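Local coordinates for polysaccharide deacetylase-like protein (Bacillus anthracis, PDB 4V33) that is a putative zinc-dependent polysaccharide deacetylase, probably acting on cell-wall polysaccharide, and is required for osmotic stability and maintenance of cell shape, at residues F215-L218 and Q219-D223; S248-K251 and E252-S256; G304-D307 and D308-A312. All blocks are in the same frame, centred on the assembly; numbering follows the deposited sequence.

Contact 1. Residues F215-L218 and Q219-D223; sequences FHVL and QKLKD
Gln219 lays its side-chain amide over one face of the Phe215 ring, one helical turn earlier. The two planes are stacked, only 18° apart. The amide is offset toward the rim of the ring: Gln219 CD is 3.5 Å from Phe215 CZ. Gln219 NE2 comes within 3.4 Å of the same CZ. Gln219 CG makes a CH-pi contact with this face. The first torsion of Phe215 sets the ring out beside the helix. Gln219 CG sits beside its own backbone N (chi1 -73°), and the extended chain carries the amide back over it.

The amide oxygen faces a second ring. Gln219 OE1 lies at the edge of His216, near the ring plane, 3.3 Å from His216 CD2. Ring and amide are nearly coplanar, 23° apart. The amide thus meets one aromatic by face, the other by its oxygen.

Val217 and Leu221 run side by side on the buried flank, Val217 CG1 4.1 Å from Leu221 CD1. Four backbone bonds, Gln219 N to Phe215 O through Lys222 N to Leu218 O, close the last turn.

Helix 211-221 belongs to the beta-alpha-beta unit between strands 199-206 and 230-234. Val217, Leu218 and Leu221 pack on helix 167-179, and Phe215 on helix 247-255.

Contact 2. Residues S248-K251 and E252-S256; sequences SDIK and EMVDS
Ser248, Asp249, Ile250 and Lys251 each offer a carbonyl to the residue four places on, in helix 247-255. This helix is the crossover of a beta-alpha-beta unit joining parallel strands 230-234 and 259-263. The bonds are regular. Glu252 N is 3.0 Å from Ser248 O. Asp255 N is 2.8 Å from Lys251 O.

The apolar contacts lie on the buried side. Ile250 CG2 and Val254 CG2 are 4.2 Å apart, and both residues also pack on Met261 of strand 259-263. Met253 CG sits beside its own backbone N (chi1 -70°). This sets it 3.2 Å from Asp249 O. Met253 SD lies to the side of the same carbonyl, 3.6 Å from Asp249 O. The Met253 side chain then reaches Phe259 and Glu232.

Charged groups mark the helix flanks. Asp249 OD1 and Glu252 OE1, like charges, are 5.0 Å apart. Asp249 OD2 is paired with Lys209, which probably eases any repulsion. Lys251 NZ bonds to Ile291 O.

Ser256 N continues the backbone pattern, binding Glu252 O. Its hydroxyl also bonds to Ile258 N. It reaches back to donate to Met253 O, with Ser256 OG 2.8 Å from that oxygen and 40° out of the carbonyl plane.

Contact 3. Residues G304-D307 and D308-A312; sequences GHVD and DKVVA
Val306 overlaps two valines of the helix that follows it. Its CG2 methyl is the one that touches. It lies 3.6 Å from Val311 CG2 and 4.2 Å from Val310 CG1. Both pairs meet at a slant. The torsion explains the choice of methyl: Val306 CG2 is anti to the backbone N, while CG1 stands between the N and the carbonyl carbon. Val306 and Val310 also share Tyr301 as a neighbour, so the small apolar group reaches into the loop after strand 298-300. Val310 further packs on Tyr277 of helix 277-292.

Asp307 comes next and holds the helix start with two oxygens. Its carboxylate turns forward over the first turn (chi1 58°). Asp307 OD1 accepts from Val310 N at 2.9 Å, with an N-H...O angle of 163°. The donor meets OD1 nearly along the C-O bond. The backbone joins in: Asp307 O accepts from Val311 N at 3.0 Å, again nearly straight, at 166°. This is an N-cap, with Asp307 as the capping residue of helix 308-315. Its side chain takes up an amide of the first turn, as an N-cap does. A negative carboxylate here would also be expected to interact well with the helix dipole.

Other atoms crowd the same oxygen. Asp307 OD1 is 3.3 Å from Val310 CG2 and 3.4 Å from Lys309 CB. The Lys309 amine leads away from the cap and pairs with Glu313, one turn on. Asp307 N is buried by the contact and has no partner in the model. On the loop side, Asp307 packs on Pro272. His305 does the same, and its ND1 is bonded to Asp270 OD1.

How the contacts relate
The contacts follow one another along the chain, all within the polysaccharide deacetylase domain. Contacts 1 and 2 lie on helices 211-221 and 247-255, successive crossovers of the parallel sheet that share strand 230-234. Their centres are 14 Å apart and they touch, with Phe215 CE1 3.4 Å from Ser256 OG. Contact 3 stands apart, its centre 35 Å from contact 1 and 31 Å from contact 2. It opens helix 308-315, between strands 298-300 and 320-326. The zinc ion is bound by Asp206, His264 and His268. Helix 211-221 follows the strand ending at Asp206, and helix 247-255 leads into strand 259-263, just before His264. The Val306 side chain is about 13 Å from the zinc. The contacts thus belong to the framework around the site and contain no zinc ligand.

Contact 1. Residues F215-L218 and Q219-D223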
ATOM      1  N   PHE A 215       1.655   8.110  17.602  1.00 14.43           N
ATOM      2  CA  PHE A 215       1.382   6.802  18.180  1.00 15.14           C
ATOM      3  C   PHE A 215       0.162   6.839  19.104  1.00 16.97           C
ATOM      4  O   PHE A 215      -0.762   6.031  18.972  1.00 16.50           O
ATOM      5  CB  PHE A 215       2.644   6.334  18.923  1.00 17.67           C
ATOM      6  CG  PHE A 215       2.477   5.061  19.701  1.00 16.19           C
ATOM      7  CD1 PHE A 215       1.939   3.924  19.113  1.00 16.73           C
ATOM      8  CD2 PHE A 215       2.904   4.992  21.020  1.00 19.99           C
ATOM      9  CE1 PHE A 215       1.799   2.754  19.835  1.00 18.76           C
ATOM     10  CE2 PHE A 215       2.768   3.819  21.750  1.00 22.05           C
ATOM     11  CZ  PHE A 215       2.219   2.698  21.154  1.00 21.66           C
ATOM     12  N   HIS A 216       0.155   7.785  20.032  1.00 17.03           N
ATOM     13  CA  HIS A 216      -0.953   7.908  20.971  1.00 17.88           C
ATOM     14  C   HIS A 216      -2.279   8.229  20.283  1.00 16.51           C
ATOM     15  O   HIS A 216      -3.324   7.729  20.690  1.00 17.84           O
ATOM     16  CB  HIS A 216      -0.625   8.957  22.034  1.00 18.01           C
ATOM     17  CG  HIS A 216       0.526   8.576  22.909  1.00 20.09           C
ATOM     18  ND1 HIS A 216       1.361   9.505  23.489  1.00 22.65           N
ATOM     19  CD2 HIS A 216       0.978   7.363  23.307  1.00 21.58           C
ATOM     20  CE1 HIS A 216       2.284   8.882  24.201  1.00 23.10           C
ATOM     21  NE2 HIS A 216       2.074   7.581  24.107  1.00 23.29           N
ATOM     22  N   VAL A 217      -2.238   9.059  19.243  1.00 17.08           N
ATOM     23  CA  VAL A 217      -3.446   9.380  18.482  1.00 14.91           C
ATOM     24  C   VAL A 217      -3.970   8.125  17.787  1.00 15.49           C
ATOM     25  O   VAL A 217      -5.171   7.845  17.792  1.00 17.66           O
ATOM     26  CB  VAL A 217      -3.176  10.485  17.445  1.00 15.82           C
ATOM     27  CG1 VAL A 217      -4.287  10.541  16.405  1.00 16.37           C
ATOM     28  CG2 VAL A 217      -3.005  11.840  18.138  1.00 18.59           C
ATOM     29  N   LEU A 218      -3.063   7.359  17.191  1.00 17.04           N
ATOM     30  CA  LEU A 218      -3.467   6.117  16.538  1.00 17.64           C
ATOM     31  C   LEU A 218      -4.033   5.081  17.524  1.00 17.24           C
ATOM     32  O   LEU A 218      -5.003   4.377  17.210  1.00 17.72           O
ATOM     33  CB  LEU A 218      -2.314   5.544  15.708  1.00 15.11           C
ATOM     34  CG  LEU A 218      -1.914   6.400  14.501  1.00 15.32           C
ATOM     35  CD1 LEU A 218      -0.686   5.793  13.809  1.00 16.82           C
ATOM     36  CD2 LEU A 218      -3.082   6.543  13.523  1.00 17.85           C
ATOM     37  N   GLN A 219      -3.452   5.001  18.719  1.00 17.06           N
ATOM     38  CA  GLN A 219      -3.994   4.128  19.760  1.00 18.28           C
ATOM     39  C   GLN A 219      -5.415   4.539  20.148  1.00 20.81           C
ATOM     40  O   GLN A 219      -6.278   3.692  20.377  1.00 22.68           O
ATOM     41  CB  GLN A 219      -3.119   4.162  21.009  1.00 23.24           C
ATOM     42  CG  GLN A 219      -1.803   3.435  20.874  1.00 22.20           C
ATOM     43  CD  GLN A 219      -1.024   3.455  22.168  1.00 25.47           C
ATOM     44  OE1 GLN A 219      -0.673   4.520  22.672  1.00 28.90           O
ATOM     45  NE2 GLN A 219      -0.774   2.280  22.729  1.00 28.54           N
ATOM     46  N   LYS A 220      -5.645   5.846  20.221  1.00 20.89           N
ATOM     47  CA  LYS A 220      -6.961   6.360  20.574  1.00 22.24           C
ATOM     48  C   LYS A 220      -8.001   5.994  19.517  1.00 21.69           C
ATOM     49  O   LYS A 220      -9.095   5.533  19.846  1.00 23.05           O
ATOM     50  CB  LYS A 220      -6.908   7.877  20.754  1.00 22.67           C
ATOM     51  CG  LYS A 220      -8.265   8.511  21.024  1.00 25.62           C
ATOM     52  CD  LYS A 220      -8.172  10.025  21.076  1.00 26.86           C
ATOM     53  CE  LYS A 220      -9.561  10.650  21.205  1.00 33.39           C
ATOM     54  NZ  LYS A 220      -9.502  12.136  21.211  1.00 35.86           N
ATOM     55  N   LEU A 221      -7.652   6.197  18.249  1.00 19.48           N
ATOM     56  CA  LEU A 221      -8.602   5.981  17.160  1.00 19.85           C
ATOM     57  C   LEU A 221      -8.847   4.502  16.887  1.00 19.56           C
ATOM     58  O   LEU A 221      -9.890   4.122  16.349  1.00 20.01           O
ATOM     59  CB  LEU A 221      -8.130   6.689  15.886  1.00 17.23           C
ATOM     60  CG  LEU A 221      -8.139   8.220  15.972  1.00 20.92           C
ATOM     61  CD1 LEU A 221      -7.593   8.848  14.696  1.00 19.55           C
ATOM     62  CD2 LEU A 221      -9.539   8.729  16.267  1.00 26.19           C
ATOM     63  N   LYS A 222      -7.875   3.674  17.256  1.00 22.30           N
ATOM     64  CA  LYS A 222      -7.992   2.234  17.085  1.00 21.71           C
ATOM     65  C   LYS A 222      -9.190   1.695  17.854  1.00 25.92           C
ATOM     66  O   LYS A 222      -9.391   2.028  19.023  1.00 25.40           O
ATOM     67  CB  LYS A 222      -6.705   1.540  17.542  1.00 24.45           C
ATOM     68  CG  LYS A 222      -6.740   0.018  17.440  1.00 24.07           C
ATOM     69  CD  LYS A 222      -5.359  -0.561  17.738  1.00 32.19           C
ATOM     70  CE  LYS A 222      -5.379  -2.082  17.779  1.00 42.39           C
ATOM     71  NZ  LYS A 222      -5.722  -2.674  16.459  1.00 46.58           N
ATOM     72  N   ASP A 223      -9.995   0.875  17.182  1.00 24.71           N
ATOM     73  CA  ASP A 223     -11.125   0.204  17.827  1.00 25.32           C
ATOM     74  C   ASP A 223     -11.486  -1.082  17.084  1.00 24.45           C
ATOM     75  O   ASP A 223     -10.686  -1.579  16.291  1.00 28.78           O
ATOM     76  CB  ASP A 223     -12.334   1.141  17.980  1.00 29.03           C
ATOM     77  CG  ASP A 223     -12.909   1.611  16.647  1.00 28.82           C
ATOM     78  OD1 ASP A 223     -12.674   0.974  15.598  1.00 32.36           O
ATOM     79  OD2 ASP A 223     -13.632   2.628  16.659  1.00 34.82           O
TER

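Contact 2. Residues S248-K251 and E252-S256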
ATOM      1  N   SER A 248      13.035   2.207  24.153  1.00 21.11           N
ATOM      2  CA  SER A 248      11.757   1.843  24.762  0.53 22.26           C
ATOM      3  C   SER A 248      10.563   2.367  23.961  1.00 22.33           C
ATOM      4  O   SER A 248       9.546   1.680  23.859  1.00 23.01           O
ATOM      5  CB  SER A 248      11.684   2.281  26.229  0.53 23.95           C
ATOM      6  OG  SER A 248      11.780   3.685  26.360  0.53 23.33           O
ATOM      7  N   ASP A 249      10.683   3.566  23.389  1.00 18.05           N
ATOM      8  CA  ASP A 249       9.621   4.113  22.536  1.00 17.02           C
ATOM      9  C   ASP A 249       9.388   3.202  21.341  1.00 19.92           C
ATOM     10  O   ASP A 249       8.254   2.860  21.008  1.00 17.49           O
ATOM     11  CB  ASP A 249       9.990   5.497  21.984  1.00 17.63           C
ATOM     12  CG  ASP A 249       9.990   6.577  23.040  1.00 22.37           C
ATOM     13  OD1 ASP A 249       9.321   6.419  24.078  1.00 22.17           O
ATOM     14  OD2 ASP A 249      10.664   7.603  22.816  1.00 21.18           O
ATOM     15  N   ILE A 250      10.475   2.834  20.674  1.00 18.12           N
ATOM     16  CA  ILE A 250      10.386   1.982  19.499  1.00 17.96           C
ATOM     17  C   ILE A 250       9.757   0.634  19.844  1.00 20.78           C
ATOM     18  O   ILE A 250       8.915   0.125  19.105  1.00 20.87           O
ATOM     19  CB  ILE A 250      11.774   1.789  18.861  1.00 17.63           C
ATOM     20  CG1 ILE A 250      12.207   3.094  18.194  1.00 16.73           C
ATOM     21  CG2 ILE A 250      11.750   0.648  17.851  1.00 20.42           C
ATOM     22  CD1 ILE A 250      13.662   3.108  17.764  1.00 19.13           C
ATOM     23  N   LYS A 251      10.158   0.059  20.971  1.00 20.78           N
ATOM     24  CA  LYS A 251       9.608  -1.230  21.368  1.00 24.37           C
ATOM     25  C   LYS A 251       8.107  -1.126  21.642  1.00 26.49           C
ATOM     26  O   LYS A 251       7.343  -2.006  21.261  1.00 24.00           O
ATOM     27  CB  LYS A 251      10.378  -1.810  22.558  1.00 27.26           C
ATOM     28  CG  LYS A 251      11.723  -2.424  22.158  1.00 37.32           C
ATOM     29  CD  LYS A 251      12.538  -2.851  23.372  1.00 43.35           C
ATOM     30  CE  LYS A 251      13.659  -3.813  22.989  1.00 50.75           C
ATOM     31  NZ  LYS A 251      14.583  -3.243  21.968  1.00 52.54           N
ATOM     32  N   GLU A 252       7.680  -0.033  22.263  1.00 24.11           N
ATOM     33  CA  GLU A 252       6.258   0.188  22.506  1.00 24.17           C
ATOM     34  C   GLU A 252       5.497   0.316  21.181  1.00 21.11           C
ATOM     35  O   GLU A 252       4.422  -0.268  21.003  1.00 23.00           O
ATOM     36  CB  GLU A 252       6.061   1.437  23.366  1.00 27.29           C
ATOM     37  CG  GLU A 252       4.655   1.648  23.882  1.00 39.29           C
ATOM     38  CD  GLU A 252       4.564   2.819  24.850  1.00 37.29           C
ATOM     39  OE1 GLU A 252       5.619   3.272  25.343  1.00 37.12           O
ATOM     40  OE2 GLU A 252       3.438   3.283  25.118  1.00 54.10           O
ATOM     41  N   MET A 253       6.063   1.072  20.249  1.00 18.98           N
ATOM     42  CA  MET A 253       5.423   1.300  18.956  1.00 17.22           C
ATOM     43  C   MET A 253       5.304   0.009  18.160  1.00 19.38           C
ATOM     44  O   MET A 253       4.265  -0.273  17.566  1.00 20.01           O
ATOM     45  CB  MET A 253       6.212   2.339  18.158  1.00 16.99           C
ATOM     46  CG  MET A 253       6.113   3.734  18.741  1.00 15.59           C
ATOM     47  SD  MET A 253       7.387   4.852  18.126  1.00 18.90           S
ATOM     48  CE  MET A 253       6.713   5.247  16.522  1.00 25.72           C
ATOM     49  N   VAL A 254       6.373  -0.777  18.153  1.00 19.43           N
ATOM     50  CA  VAL A 254       6.369  -2.042  17.434  1.00 20.27           C
ATOM     51  C   VAL A 254       5.498  -3.094  18.127  1.00 23.00           C
ATOM     52  O   VAL A 254       4.696  -3.769  17.479  1.00 23.43           O
ATOM     53  CB  VAL A 254       7.804  -2.564  17.230  1.00 20.88           C
ATOM     54  CG1 VAL A 254       7.789  -3.982  16.691  1.00 25.29           C
ATOM     55  CG2 VAL A 254       8.562  -1.637  16.292  1.00 21.67           C
ATOM     56  N   ASP A 255       5.635  -3.230  19.445  1.00 23.30           N
ATOM     57  CA  ASP A 255       4.890  -4.264  20.166  1.00 23.40           C
ATOM     58  C   ASP A 255       3.374  -4.064  20.096  1.00 24.39           C
ATOM     59  O   ASP A 255       2.612  -5.030  20.208  1.00 26.06           O
ATOM     60  CB  ASP A 255       5.333  -4.358  21.629  1.00 27.47           C
ATOM     61  CG  ASP A 255       6.744  -4.899  21.788  1.00 31.78           C
ATOM     62  OD1 ASP A 255       7.348  -5.347  20.785  1.00 32.99           O
ATOM     63  OD2 ASP A 255       7.247  -4.881  22.930  1.00 35.04           O
ATOM     64  N   SER A 256       2.944  -2.818  19.904  1.00 23.02           N
ATOM     65  CA  SER A 256       1.517  -2.491  19.827  1.00 21.53           C
ATOM     66  C   SER A 256       0.872  -3.043  18.564  1.00 22.84           C
ATOM     67  O   SER A 256      -0.353  -3.113  18.468  1.00 23.91           O
ATOM     68  CB  SER A 256       1.311  -0.975  19.844  1.00 19.15           C
ATOM     69  OG  SER A 256       1.715  -0.395  18.609  1.00 19.56           O
TER

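Contact 3. Residues G304-D307 and D308-A312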
ATOM      1  N   GLY A 304      14.850  13.414  -0.276  1.00 15.68           N
ATOM      2  CA  GLY A 304      14.307  12.954  -1.542  1.00 16.56           C
ATOM      3  C   GLY A 304      15.376  12.833  -2.623  1.00 18.69           C
ATOM      4  O   GLY A 304      15.060  12.728  -3.811  1.00 19.13           O
ATOM      5  N   HIS A 305      16.648  12.857  -2.226  1.00 17.16           N
ATOM      6  CA  HIS A 305      17.728  12.858  -3.210  1.00 15.30           C
ATOM      7  C   HIS A 305      18.042  11.456  -3.696  1.00 20.95           C
ATOM      8  O   HIS A 305      18.415  10.582  -2.914  1.00 19.06           O
ATOM      9  CB  HIS A 305      18.990  13.501  -2.641  1.00 17.56           C
ATOM     10  CG  HIS A 305      18.895  14.987  -2.502  1.00 18.47           C
ATOM     11  ND1 HIS A 305      19.919  15.749  -1.981  1.00 23.02           N
ATOM     12  CD2 HIS A 305      17.900  15.853  -2.811  1.00 21.56           C
ATOM     13  CE1 HIS A 305      19.561  17.021  -1.978  1.00 25.89           C
ATOM     14  NE2 HIS A 305      18.342  17.113  -2.477  1.00 22.40           N
ATOM     15  N   VAL A 306      17.888  11.244  -4.994  1.00 18.72           N
ATOM     16  CA  VAL A 306      18.074   9.914  -5.554  1.00 19.89           C
ATOM     17  C   VAL A 306      18.485  10.009  -7.017  1.00 20.87           C
ATOM     18  O   VAL A 306      18.107  10.943  -7.724  1.00 24.65           O
ATOM     19  CB  VAL A 306      16.789   9.052  -5.369  1.00 19.49           C
ATOM     20  CG1 VAL A 306      15.567   9.763  -5.954  1.00 22.33           C
ATOM     21  CG2 VAL A 306      16.964   7.654  -5.967  1.00 20.52           C
ATOM     22  N   ASP A 307      19.312   9.065  -7.446  1.00 20.02           N
ATOM     23  CA  ASP A 307      19.672   8.925  -8.848  1.00 22.15           C
ATOM     24  C   ASP A 307      19.847   7.434  -9.129  1.00 23.09           C
ATOM     25  O   ASP A 307      19.638   6.614  -8.233  1.00 22.99           O
ATOM     26  CB  ASP A 307      20.921   9.748  -9.194  1.00 23.66           C
ATOM     27  CG  ASP A 307      22.141   9.378  -8.355  1.00 25.45           C
ATOM     28  OD1 ASP A 307      22.253   8.222  -7.896  1.00 27.12           O
ATOM     29  OD2 ASP A 307      23.020  10.252  -8.176  1.00 30.06           O
ATOM     30  N   ASP A 308      20.211   7.075 -10.354  1.00 24.28           N
ATOM     31  CA  ASP A 308      20.308   5.664 -10.712  1.00 27.47           C
ATOM     32  C   ASP A 308      21.333   4.915  -9.862  1.00 23.58           C
ATOM     33  O   ASP A 308      21.120   3.754  -9.507  1.00 23.68           O
ATOM     34  CB  ASP A 308      20.639   5.492 -12.199  1.00 29.56           C
ATOM     35  CG  ASP A 308      19.462   5.818 -13.101  1.00 35.66           C
ATOM     36  OD1 ASP A 308      18.323   5.925 -12.594  1.00 35.92           O
ATOM     37  OD2 ASP A 308      19.680   5.956 -14.326  1.00 41.31           O
ATOM     38  N   LYS A 309      22.439   5.581  -9.539  1.00 24.38           N
ATOM     39  CA  LYS A 309      23.472   4.988  -8.699  1.00 24.48           C
ATOM     40  C   LYS A 309      22.924   4.665  -7.310  1.00 22.90           C
ATOM     41  O   LYS A 309      23.167   3.584  -6.775  1.00 23.72           O
ATOM     42  CB  LYS A 309      24.677   5.926  -8.581  1.00 29.69           C
ATOM     43  CG  LYS A 309      25.662   5.550  -7.484  1.00 32.76           C
ATOM     44  CD  LYS A 309      26.519   4.369  -7.881  1.00 44.28           C
ATOM     45  CE  LYS A 309      27.459   3.946  -6.757  1.00 44.31           C
ATOM     46  NZ  LYS A 309      28.071   2.616  -7.024  1.00 45.43           N
ATOM     47  N   VAL A 310      22.187   5.607  -6.735  1.00 19.45           N
ATOM     48  CA  VAL A 310      21.593   5.413  -5.415  1.00 19.04           C
ATOM     49  C   VAL A 310      20.560   4.292  -5.431  1.00 20.11           C
ATOM     50  O   VAL A 310      20.511   3.484  -4.504  1.00 20.66           O
ATOM     51  CB  VAL A 310      20.974   6.717  -4.864  1.00 19.44           C
ATOM     52  CG1 VAL A 310      20.185   6.461  -3.572  1.00 19.22           C
ATOM     53  CG2 VAL A 310      22.070   7.746  -4.615  1.00 23.56           C
ATOM     54  N   VAL A 311      19.734   4.244  -6.476  1.00 18.54           N
ATOM     55  CA  VAL A 311      18.757   3.161  -6.606  1.00 19.07           C
ATOM     56  C   VAL A 311      19.457   1.807  -6.652  1.00 20.53           C
ATOM     57  O   VAL A 311      19.044   0.865  -5.975  1.00 20.63           O
ATOM     58  CB  VAL A 311      17.856   3.321  -7.857  1.00 19.24           C
ATOM     59  CG1 VAL A 311      16.984   2.079  -8.057  1.00 20.45           C
ATOM     60  CG2 VAL A 311      16.971   4.541  -7.721  1.00 19.43           C
ATOM     61  N   ALA A 312      20.522   1.710  -7.438  1.00 21.13           N
ATOM     62  CA  ALA A 312      21.244   0.448  -7.548  1.00 20.64           C
ATOM     63  C   ALA A 312      21.859   0.007  -6.217  1.00 20.03           C
ATOM     64  O   ALA A 312      21.868  -1.185  -5.900  1.00 24.42           O
ATOM     65  CB  ALA A 312      22.295   0.526  -8.626  1.00 20.93           C
TER